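Local coordinates for surface layer protein (PDB 4UJ8), which binds calcium ions and probably self-assembles into the crystalline surface layer that coats the bacterial cell, at residues 36-41 and 80-85; 124-129 and 229-234; 182-187 and 214-219. All coordinates share one frame; numbering follows the deposited sequence. Where two conformers were deposited one is given.

Interaction 1 (36-41 and 80-85)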
loop_
_atom_site.group_PDB
_atom_site.type_symbol
_atom_site.label_atom_id
_atom_site.label_comp_id
_atom_site.label_asym_id
_atom_site.label_seq_id
_atom_site.Cartn_x
_atom_site.Cartn_y
_atom_site.Cartn_z
ATOM N N GLN A 36 11.422 -16.764 -0.047
ATOM C CA GLN A 36 12.158 -17.849 0.593
ATOM C C GLN A 36 13.114 -18.483 -0.407
ATOM O O GLN A 36 12.691 -18.899 -1.489
ATOM C CB GLN A 36 11.184 -18.878 1.139
ATOM C CG GLN A 36 10.131 -18.261 2.063
ATOM C CD GLN A 36 8.838 -19.039 2.036
ATOM O OE1 GLN A 36 8.852 -20.269 1.983
ATOM N NE2 GLN A 36 7.708 -18.328 2.038
ATOM N N LEU A 37 14.393 -18.551 -0.036
ATOM C CA LEU A 37 15.454 -19.004 -0.939
ATOM C C LEU A 37 16.164 -20.226 -0.410
ATOM O O LEU A 37 16.388 -20.362 0.792
ATOM C CB LEU A 37 16.479 -17.887 -1.175
ATOM C CG LEU A 37 15.943 -16.567 -1.727
ATOM C CD1 LEU A 37 17.030 -15.500 -1.759
ATOM C CD2 LEU A 37 15.332 -16.760 -3.108
ATOM N N LYS A 38 16.496 -21.130 -1.329
ATOM C CA LYS A 38 17.442 -22.217 -1.056
ATOM C C LYS A 38 18.622 -22.072 -2.004
ATOM O O LYS A 38 18.482 -21.519 -3.089
ATOM C CB LYS A 38 16.794 -23.592 -1.239
ATOM C CG LYS A 38 15.653 -23.888 -0.291
ATOM C CD LYS A 38 16.163 -24.041 1.102
ATOM C CE LYS A 38 16.934 -25.328 1.238
ATOM N NZ LYS A 38 17.135 -25.726 2.652
ATOM N N VAL A 39 19.799 -22.532 -1.585
ATOM C CA VAL A 39 20.948 -22.547 -2.472
ATOM C C VAL A 39 21.536 -23.955 -2.501
ATOM O O VAL A 39 21.988 -24.474 -1.481
ATOM C CB VAL A 39 22.043 -21.545 -2.045
ATOM C CG1 VAL A 39 23.158 -21.514 -3.081
ATOM C CG2 VAL A 39 21.455 -20.148 -1.896
ATOM N N TYR A 40 21.519 -24.569 -3.679
ATOM C CA TYR A 40 21.955 -25.945 -3.820
ATOM C C TYR A 40 23.216 -26.048 -4.678
ATOM O O TYR A 40 23.436 -25.252 -5.603
ATOM C CB TYR A 40 20.830 -26.802 -4.425
ATOM C CG TYR A 40 19.617 -27.027 -3.526
ATOM C CD1 TYR A 40 19.716 -27.757 -2.351
ATOM C CD2 TYR A 40 18.359 -26.534 -3.883
ATOM C CE1 TYR A 40 18.608 -27.980 -1.537
ATOM C CE2 TYR A 40 17.251 -26.745 -3.071
ATOM C CZ TYR A 40 17.379 -27.477 -1.910
ATOM O OH TYR A 40 16.276 -27.704 -1.106
ATOM N N ALA A 41 24.059 -27.009 -4.326
ATOM C CA ALA A 41 25.145 -27.422 -5.194
ATOM C C ALA A 41 24.704 -28.711 -5.885
ATOM O O ALA A 41 24.266 -29.646 -5.210
ATOM C CB ALA A 41 26.409 -27.636 -4.402
ATOM N N ASP A 80 16.596 -27.786 8.514
ATOM C CA ASP A 80 16.740 -27.140 7.221
ATOM C C ASP A 80 16.858 -25.631 7.367
ATOM O O ASP A 80 16.184 -25.019 8.203
ATOM C CB ASP A 80 15.548 -27.480 6.302
ATOM C CG ASP A 80 15.880 -27.289 4.824
ATOM O OD1 ASP A 80 16.832 -27.927 4.332
ATOM O OD2 ASP A 80 15.218 -26.473 4.143
ATOM N N THR A 81 17.693 -25.031 6.530
ATOM C CA THR A 81 17.846 -23.583 6.524
ATOM C C THR A 81 17.218 -22.967 5.280
ATOM O O THR A 81 17.473 -23.410 4.177
ATOM C CB THR A 81 19.321 -23.169 6.588
ATOM O OG1 THR A 81 19.944 -23.781 7.723
ATOM C CG2 THR A 81 19.451 -21.643 6.681
ATOM N N VAL A 82 16.379 -21.951 5.486
ATOM C CA VAL A 82 15.802 -21.162 4.403
ATOM C C VAL A 82 16.300 -19.744 4.554
ATOM O O VAL A 82 16.336 -19.229 5.673
ATOM C CB VAL A 82 14.261 -21.175 4.444
ATOM C CG1 VAL A 82 13.687 -20.229 3.379
ATOM C CG2 VAL A 82 13.735 -22.605 4.266
ATOM N N TYR A 83 16.662 -19.092 3.453
ATOM C CA TYR A 83 17.083 -17.705 3.553
ATOM C C TYR A 83 15.831 -16.856 3.346
ATOM O O TYR A 83 15.256 -16.853 2.260
ATOM C CB TYR A 83 18.167 -17.391 2.515
ATOM C CG TYR A 83 19.377 -16.630 3.048
ATOM C CD1 TYR A 83 19.244 -15.365 3.647
ATOM C CD2 TYR A 83 20.652 -17.203 3.015
ATOM C CE1 TYR A 83 20.344 -14.677 4.136
ATOM C CE2 TYR A 83 21.752 -16.516 3.495
ATOM C CZ TYR A 83 21.598 -15.253 4.056
ATOM O OH TYR A 83 22.691 -14.558 4.551
ATOM N N VAL A 84 15.401 -16.146 4.391
ATOM C CA VAL A 84 14.109 -15.461 4.365
ATOM C C VAL A 84 14.294 -13.975 4.094
ATOM O O VAL A 84 15.003 -13.280 4.824
ATOM C CB VAL A 84 13.336 -15.665 5.702
ATOM C CG1 VAL A 84 12.019 -14.921 5.677
ATOM C CG2 VAL A 84 13.092 -17.134 5.950
ATOM N N ILE A 85 13.689 -13.512 3.007
ATOM C CA ILE A 85 13.798 -12.131 2.596
ATOM C C ILE A 85 12.512 -11.416 2.961
ATOM O O ILE A 85 11.422 -11.889 2.644
ATOM C CB ILE A 85 14.054 -12.015 1.086
ATOM C CG1 ILE A 85 15.119 -13.033 0.667
ATOM C CG2 ILE A 85 14.403 -10.572 0.709
ATOM C CD1 ILE A 85 16.473 -12.871 1.371
#

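Interaction 2 (124-129 and 229-234)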
loop_
_atom_site.group_PDB
_atom_site.type_symbol
_atom_site.label_atom_id
_atom_site.label_comp_id
_atom_site.label_asym_id
_atom_site.label_seq_id
_atom_site.Cartn_x
_atom_site.Cartn_y
_atom_site.Cartn_z
ATOM N N VAL A 124 -12.965 9.312 -8.400
ATOM C CA VAL A 124 -13.936 9.982 -7.539
ATOM C C VAL A 124 -14.875 10.807 -8.406
ATOM O O VAL A 124 -14.417 11.559 -9.272
ATOM C CB VAL A 124 -13.265 10.885 -6.494
ATOM C CG1 VAL A 124 -14.335 11.555 -5.621
ATOM C CG2 VAL A 124 -12.314 10.068 -5.625
ATOM N N THR A 125 -16.180 10.639 -8.203
ATOM C CA THR A 125 -17.176 11.416 -8.933
ATOM C C THR A 125 -18.261 11.966 -8.018
ATOM O O THR A 125 -18.585 11.364 -6.989
ATOM C CB THR A 125 -17.877 10.586 -10.022
ATOM O OG1 THR A 125 -18.505 9.445 -9.422
ATOM C CG2 THR A 125 -16.885 10.128 -11.073
ATOM N N LYS A 126 -18.833 13.099 -8.408
ATOM C CA LYS A 126 -19.968 13.655 -7.686
ATOM C C LYS A 126 -21.273 13.158 -8.296
ATOM O O LYS A 126 -21.359 12.904 -9.503
ATOM C CB LYS A 126 -19.939 15.197 -7.678
ATOM C CG LYS A 126 -20.156 15.860 -9.041
ATOM C CD LYS A 126 -20.116 17.388 -8.949
ATOM C CE LYS A 126 -20.031 18.004 -10.358
ATOM N NZ LYS A 126 -20.078 19.497 -10.373
ATOM N N LYS A 127 -22.282 13.015 -7.447
ATOM C CA LYS A 127 -23.595 12.544 -7.867
ATOM C C LYS A 127 -24.449 13.717 -8.344
ATOM O O LYS A 127 -25.036 13.676 -9.424
ATOM C CB LYS A 127 -24.292 11.809 -6.722
ATOM C CG LYS A 127 -23.581 10.545 -6.266
ATOM C CD LYS A 127 -24.259 9.949 -5.032
ATOM C CE LYS A 127 -23.681 8.586 -4.687
ATOM N NZ LYS A 127 -24.184 8.077 -3.382
ATOM N N ALA A 128 -24.515 14.762 -7.529
ATOM C CA ALA A 128 -25.284 15.952 -7.870
ATOM C C ALA A 128 -24.414 17.207 -7.772
ATOM O O ALA A 128 -23.378 17.207 -7.106
ATOM C CB ALA A 128 -26.511 16.070 -6.960
ATOM N N ASP A 129 -24.826 18.272 -8.450
ATOM C CA ASP A 129 -24.074 19.525 -8.433
ATOM C C ASP A 129 -24.325 20.326 -7.166
ATOM O O ASP A 129 -23.541 21.198 -6.805
ATOM C CB ASP A 129 -24.438 20.386 -9.645
ATOM C CG ASP A 129 -23.934 19.804 -10.945
ATOM O OD1 ASP A 129 -23.130 18.851 -10.901
ATOM O OD2 ASP A 129 -24.337 20.312 -12.013
ATOM N N ALA A 229 -9.423 15.260 -11.558
ATOM C CA ALA A 229 -9.678 16.682 -11.770
ATOM C C ALA A 229 -10.528 17.245 -10.633
ATOM O O ALA A 229 -11.245 16.495 -9.972
ATOM C CB ALA A 229 -10.362 16.905 -13.117
ATOM N N PRO A 230 -10.442 18.568 -10.393
ATOM C CA PRO A 230 -11.211 19.142 -9.282
ATOM C C PRO A 230 -12.701 18.885 -9.418
ATOM O O PRO A 230 -13.222 18.830 -10.529
ATOM C CB PRO A 230 -10.910 20.639 -9.380
ATOM C CG PRO A 230 -9.551 20.691 -10.001
ATOM C CD PRO A 230 -9.552 19.569 -11.009
ATOM N N ILE A 231 -13.377 18.730 -8.285
ATOM C CA ILE A 231 -14.815 18.507 -8.279
ATOM C C ILE A 231 -15.464 19.632 -7.486
ATOM O O ILE A 231 -15.084 19.874 -6.338
ATOM C CB ILE A 231 -15.193 17.148 -7.639
ATOM C CG1 ILE A 231 -14.548 15.991 -8.407
ATOM C CG2 ILE A 231 -16.700 16.975 -7.595
ATOM C CD1 ILE A 231 -14.875 14.610 -7.817
ATOM N N ALA A 232 -16.407 20.334 -8.103
ATOM C CA ALA A 232 -17.096 21.434 -7.432
ATOM C C ALA A 232 -18.516 21.037 -7.058
ATOM O O ALA A 232 -19.293 20.568 -7.895
ATOM C CB ALA A 232 -17.118 22.681 -8.322
ATOM N N ILE A 233 -18.849 21.248 -5.792
ATOM C CA ILE A 233 -20.189 21.001 -5.289
ATOM C C ILE A 233 -20.717 22.251 -4.576
ATOM O O ILE A 233 -20.055 22.803 -3.694
ATOM C CB ILE A 233 -20.209 19.807 -4.319
ATOM C CG1 ILE A 233 -19.704 18.543 -5.025
ATOM C CG2 ILE A 233 -21.613 19.593 -3.772
ATOM C CD1 ILE A 233 -19.330 17.399 -4.078
ATOM N N THR A 234 -21.903 22.694 -4.983
ATOM C CA THR A 234 -22.580 23.805 -4.328
ATOM C C THR A 234 -23.294 23.294 -3.082
ATOM O O THR A 234 -24.001 22.287 -3.139
ATOM C CB THR A 234 -23.594 24.484 -5.265
ATOM O OG1 THR A 234 -22.920 24.957 -6.440
ATOM C CG2 THR A 234 -24.280 25.656 -4.564
HETATM O O HOH W 1 -17.055 19.781 -10.782
HETATM O O HOH W 2 -21.591 21.794 -9.139
#

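Interaction 3 (182-187 and 214-219)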
loop_
_atom_site.group_PDB
_atom_site.type_symbol
_atom_site.label_atom_id
_atom_site.label_comp_id
_atom_site.label_asym_id
_atom_site.label_seq_id
_atom_site.Cartn_x
_atom_site.Cartn_y
_atom_site.Cartn_z
ATOM N N ILE A 182 -9.784 21.418 0.117
ATOM C CA ILE A 182 -11.125 21.828 -0.266
ATOM C C ILE A 182 -11.216 23.353 -0.250
ATOM O O ILE A 182 -10.970 23.987 0.771
ATOM C CB ILE A 182 -12.209 21.248 0.684
ATOM C CG1 ILE A 182 -12.228 19.717 0.629
ATOM C CG2 ILE A 182 -13.581 21.830 0.354
ATOM C CD1 ILE A 182 -13.233 19.096 1.604
ATOM N N VAL A 183 -11.550 23.944 -1.389
ATOM C CA VAL A 183 -11.709 25.401 -1.409
ATOM C C VAL A 183 -13.166 25.804 -1.304
ATOM O O VAL A 183 -14.024 25.285 -2.035
ATOM C CB VAL A 183 -11.108 26.033 -2.680
ATOM C CG1 VAL A 183 -11.453 27.528 -2.763
ATOM C CG2 VAL A 183 -9.603 25.829 -2.699
ATOM N N SER A 184 -13.440 26.750 -0.400
ATOM C CA SER A 184 -14.764 27.340 -0.275
ATOM C C SER A 184 -14.811 28.686 -0.995
ATOM O O SER A 184 -13.875 29.478 -0.878
ATOM C CB SER A 184 -15.147 27.529 1.195
ATOM O OG SER A 184 -16.374 28.253 1.306
ATOM N N SER A 185 -15.894 28.929 -1.732
ATOM C CA SER A 185 -16.081 30.215 -2.421
ATOM C C SER A 185 -16.352 31.345 -1.419
ATOM O O SER A 185 -16.172 32.521 -1.739
ATOM C CB SER A 185 -17.217 30.137 -3.450
ATOM O OG SER A 185 -18.477 29.858 -2.852
ATOM N N ASP A 186 -16.786 30.988 -0.210
ATOM C CA ASP A 186 -17.029 31.972 0.839
ATOM C C ASP A 186 -16.663 31.381 2.205
ATOM O O ASP A 186 -17.473 30.694 2.832
ATOM C CB ASP A 186 -18.492 32.429 0.823
ATOM C CG ASP A 186 -18.735 33.656 1.684
ATOM O OD1 ASP A 186 -17.845 34.005 2.484
ATOM O OD2 ASP A 186 -19.819 34.268 1.563
ATOM N N THR A 187 -15.443 31.659 2.659
ATOM C CA THR A 187 -14.930 31.076 3.890
ATOM C C THR A 187 -15.717 31.535 5.128
ATOM O O THR A 187 -15.618 30.922 6.187
ATOM C CB THR A 187 -13.453 31.414 4.090
ATOM O OG1 THR A 187 -13.289 32.837 4.078
ATOM C CG2 THR A 187 -12.602 30.795 2.972
ATOM N N GLY A 214 -26.074 30.321 4.407
ATOM C CA GLY A 214 -25.677 30.789 3.094
ATOM C C GLY A 214 -25.419 29.679 2.102
ATOM O O GLY A 214 -25.742 28.517 2.345
ATOM N N THR A 215 -24.834 30.051 0.972
ATOM C CA THR A 215 -24.595 29.107 -0.101
ATOM C C THR A 215 -23.191 29.303 -0.608
ATOM O O THR A 215 -22.782 30.429 -0.896
ATOM C CB THR A 215 -25.613 29.287 -1.246
ATOM O OG1 THR A 215 -26.929 29.021 -0.742
ATOM C CG2 THR A 215 -25.314 28.331 -2.398
ATOM N N VAL A 216 -22.445 28.207 -0.700
ATOM C CA VAL A 216 -21.077 28.256 -1.188
ATOM C C VAL A 216 -20.840 27.175 -2.216
ATOM O O VAL A 216 -21.600 26.218 -2.315
ATOM C CB VAL A 216 -20.043 28.068 -0.061
ATOM C CG1 VAL A 216 -20.045 29.244 0.877
ATOM C CG2 VAL A 216 -20.302 26.769 0.707
ATOM N N THR A 217 -19.767 27.341 -2.980
ATOM C CA THR A 217 -19.267 26.277 -3.832
ATOM C C THR A 217 -18.035 25.724 -3.166
ATOM O O THR A 217 -17.116 26.476 -2.851
ATOM C CB THR A 217 -18.915 26.780 -5.234
ATOM O OG1 THR A 217 -20.109 27.247 -5.865
ATOM C CG2 THR A 217 -18.293 25.664 -6.071
ATOM N N LEU A 218 -18.032 24.413 -2.915
ATOM C CA LEU A 218 -16.858 23.735 -2.404
ATOM C C LEU A 218 -16.164 23.014 -3.549
ATOM O O LEU A 218 -16.786 22.225 -4.262
ATOM C CB LEU A 218 -17.236 22.741 -1.299
ATOM C CG LEU A 218 -17.832 23.335 -0.018
ATOM C CD1 LEU A 218 -17.975 22.265 1.065
ATOM C CD2 LEU A 218 -16.976 24.482 0.495
ATOM N N THR A 219 -14.886 23.307 -3.737
ATOM C CA THR A 219 -14.106 22.653 -4.779
ATOM C C THR A 219 -13.082 21.730 -4.138
ATOM O O THR A 219 -12.180 22.166 -3.411
ATOM C CB THR A 219 -13.383 23.662 -5.695
ATOM O OG1 THR A 219 -14.323 24.626 -6.177
ATOM C CG2 THR A 219 -12.742 22.952 -6.885
HETATM O O HOH W 3 -21.595 33.411 -0.174
#

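Interaction 1 (36-41 and 80-85)
Leu37 and Tyr83 form a hydrogen-bonded antiparallel pair, with Leu37 N to Tyr83 O and Tyr83 N to Leu37 O both 3.0 Å, while the axes of 36-41 and 80-85 run at 133°. The two strands belong to the antiparallel sheet of the bacterial Ig-like (BIG2) domain. The second bond is nearly straight, 173° at the hydrogen. Gln36 pairs with Val84 without hydrogen bonds, and Gln36 CB rests on Val82 CG1 at 3.6 Å. The amide end of Gln36 turns to Asp34, a calcium ligand. On the other face, Leu37 CB lies against Tyr83 CB, and Leu37 CD1 packs obliquely on Ile85 CG1 at 4.0 Å. Strand 94-102 closes over this side, where Leu98 touches both Leu37 and Ile85. Beyond the paired residues the strands splay apart, and Lys38 bridges the gap. Its chain bends twice, at chi2 and chi3, bringing the ammonium to Asp80. Lys38 NZ meets both carboxylate oxygens on their syn sides but about 30° out of the carboxylate plane, in a salt bridge closest at Asp80 OD2, 2.5 Å. Asp51 is a second acidic partner. Lys38 NZ also donates to Thr81 O, 2.8 Å away, from above the carbonyl plane.

Interaction 2 (124-129 and 229-234)
Lys126 and Ile231 lie side by side but point opposite ways, and the aliphatic part of the lysine runs along the isoleucine CG2 branch, with Lys126 CB 3.7 Å from Ile231 CG2. The contact joins two sheets of the second domain of the fragment: strand 123-126 pairs with 149-152 in a two-stranded antiparallel sheet, while strand 231-237 belongs to a four-stranded mixed sheet. The two strand axes are 7.9 Å apart, and side chains fill the space between them. Val124 meets Ile231 at about a right angle: Val124 CG1 touches Ile231 CD1 at 3.8 Å. A chi1 of 67° places Lys126 CG over the backbone, and the fully extended chain beyond it carries the ammonium group to strand 231-237. Lys126 NZ reaches Ala232 O at 2.8 Å and lies in the plane of that carbonyl. The same nitrogen forms a weak salt bridge with Asp129 OD1 and donates to a water that accepts from Ala232 N. With an alanine in place of Lys126, Asp129 is likely to lose its positive partner, Ala232 O its ammonium donor, and the CG2 side of Ile231 its cover. A second water donates to both Asp129 O and Ala232 O. Past the turn the backbones come together, and parallel pairing with strand 130-132 begins. Thr234 N donates to Asp129 O at 2.9 Å, with 162° at the hydrogen.

Interaction 3 (182-187 and 214-219)
Ser185 OG stands between its backbone N and carbonyl carbon (chi1 63°), which turns the hydroxyl toward strand 214-219. There it accepts from Thr217 N, with Ser185 OG 2.8 Å away and the bond almost straight at 176°. Ser184 takes another torsion: its OG is anti to the backbone N (chi1 173°) and receives Asp186 N, which makes an ST turn. Ile190 O is a further partner of that hydroxyl. The two serines therefore do different work. Ser184 helps to bend the chain as it leaves the strand, and Ser185 extends the pairing by using a side-chain oxygen as acceptor. Ser185 N also donates to Thr217 O at 3.0 Å.

Before the turn the strands pair as regular antiparallel sheet. Val183 and Thr219 are a hydrogen-bonded pair, with Val183 N to Thr219 O 2.8 Å and Thr219 N to Val183 O 2.7 Å. Ser184 and Leu218 form the next, non-hydrogen-bonded pair, and Leu218 CD2 packs on Ser184 CB at 3.6 Å. On this face Ile182 CG2 also lies against Leu218 CB. Val216 continues the row, and Val216 CG1 touches Asp186 CB at 3.5 Å. A water donates to Asp186 OD2 and, at longer range, to Thr215 O, while Asp186 OD1 is hydrogen-bonded to Ser188 OG.

The contact lies at one margin of a four-stranded mixed sheet in the second domain of the fragment. Strand 179-184, which follows directly on helix 170-178, is an outermost strand of this sheet within the chain. Loop residues Val189, Ile190 and Leu208 meet Val216 and Leu218, and strand 231-237 flanks strand 214-222 on its other side.

In the fold
The three contacts follow the two-domain layout of this fragment. Interaction 1 comes first in the chain and lies in the BIG2 domain, on the opposite side of the chain's centre from the other two. Its centre is about 53 Å from that of interaction 2 and about 60 Å from that of interaction 3, and it touches neither. Interactions 2 and 3 share the second domain, with centres about 13 Å apart. The segments 124-129 and 229-234 enclose interaction 3 in sequence. Strands 214-222 and 231-237 are neighbours in one mixed sheet, where Leu218 N probably bonds to Ile233 O. Each domain thus builds its own sheets, consistent with two separately folded domains strung along a surface-layer protein.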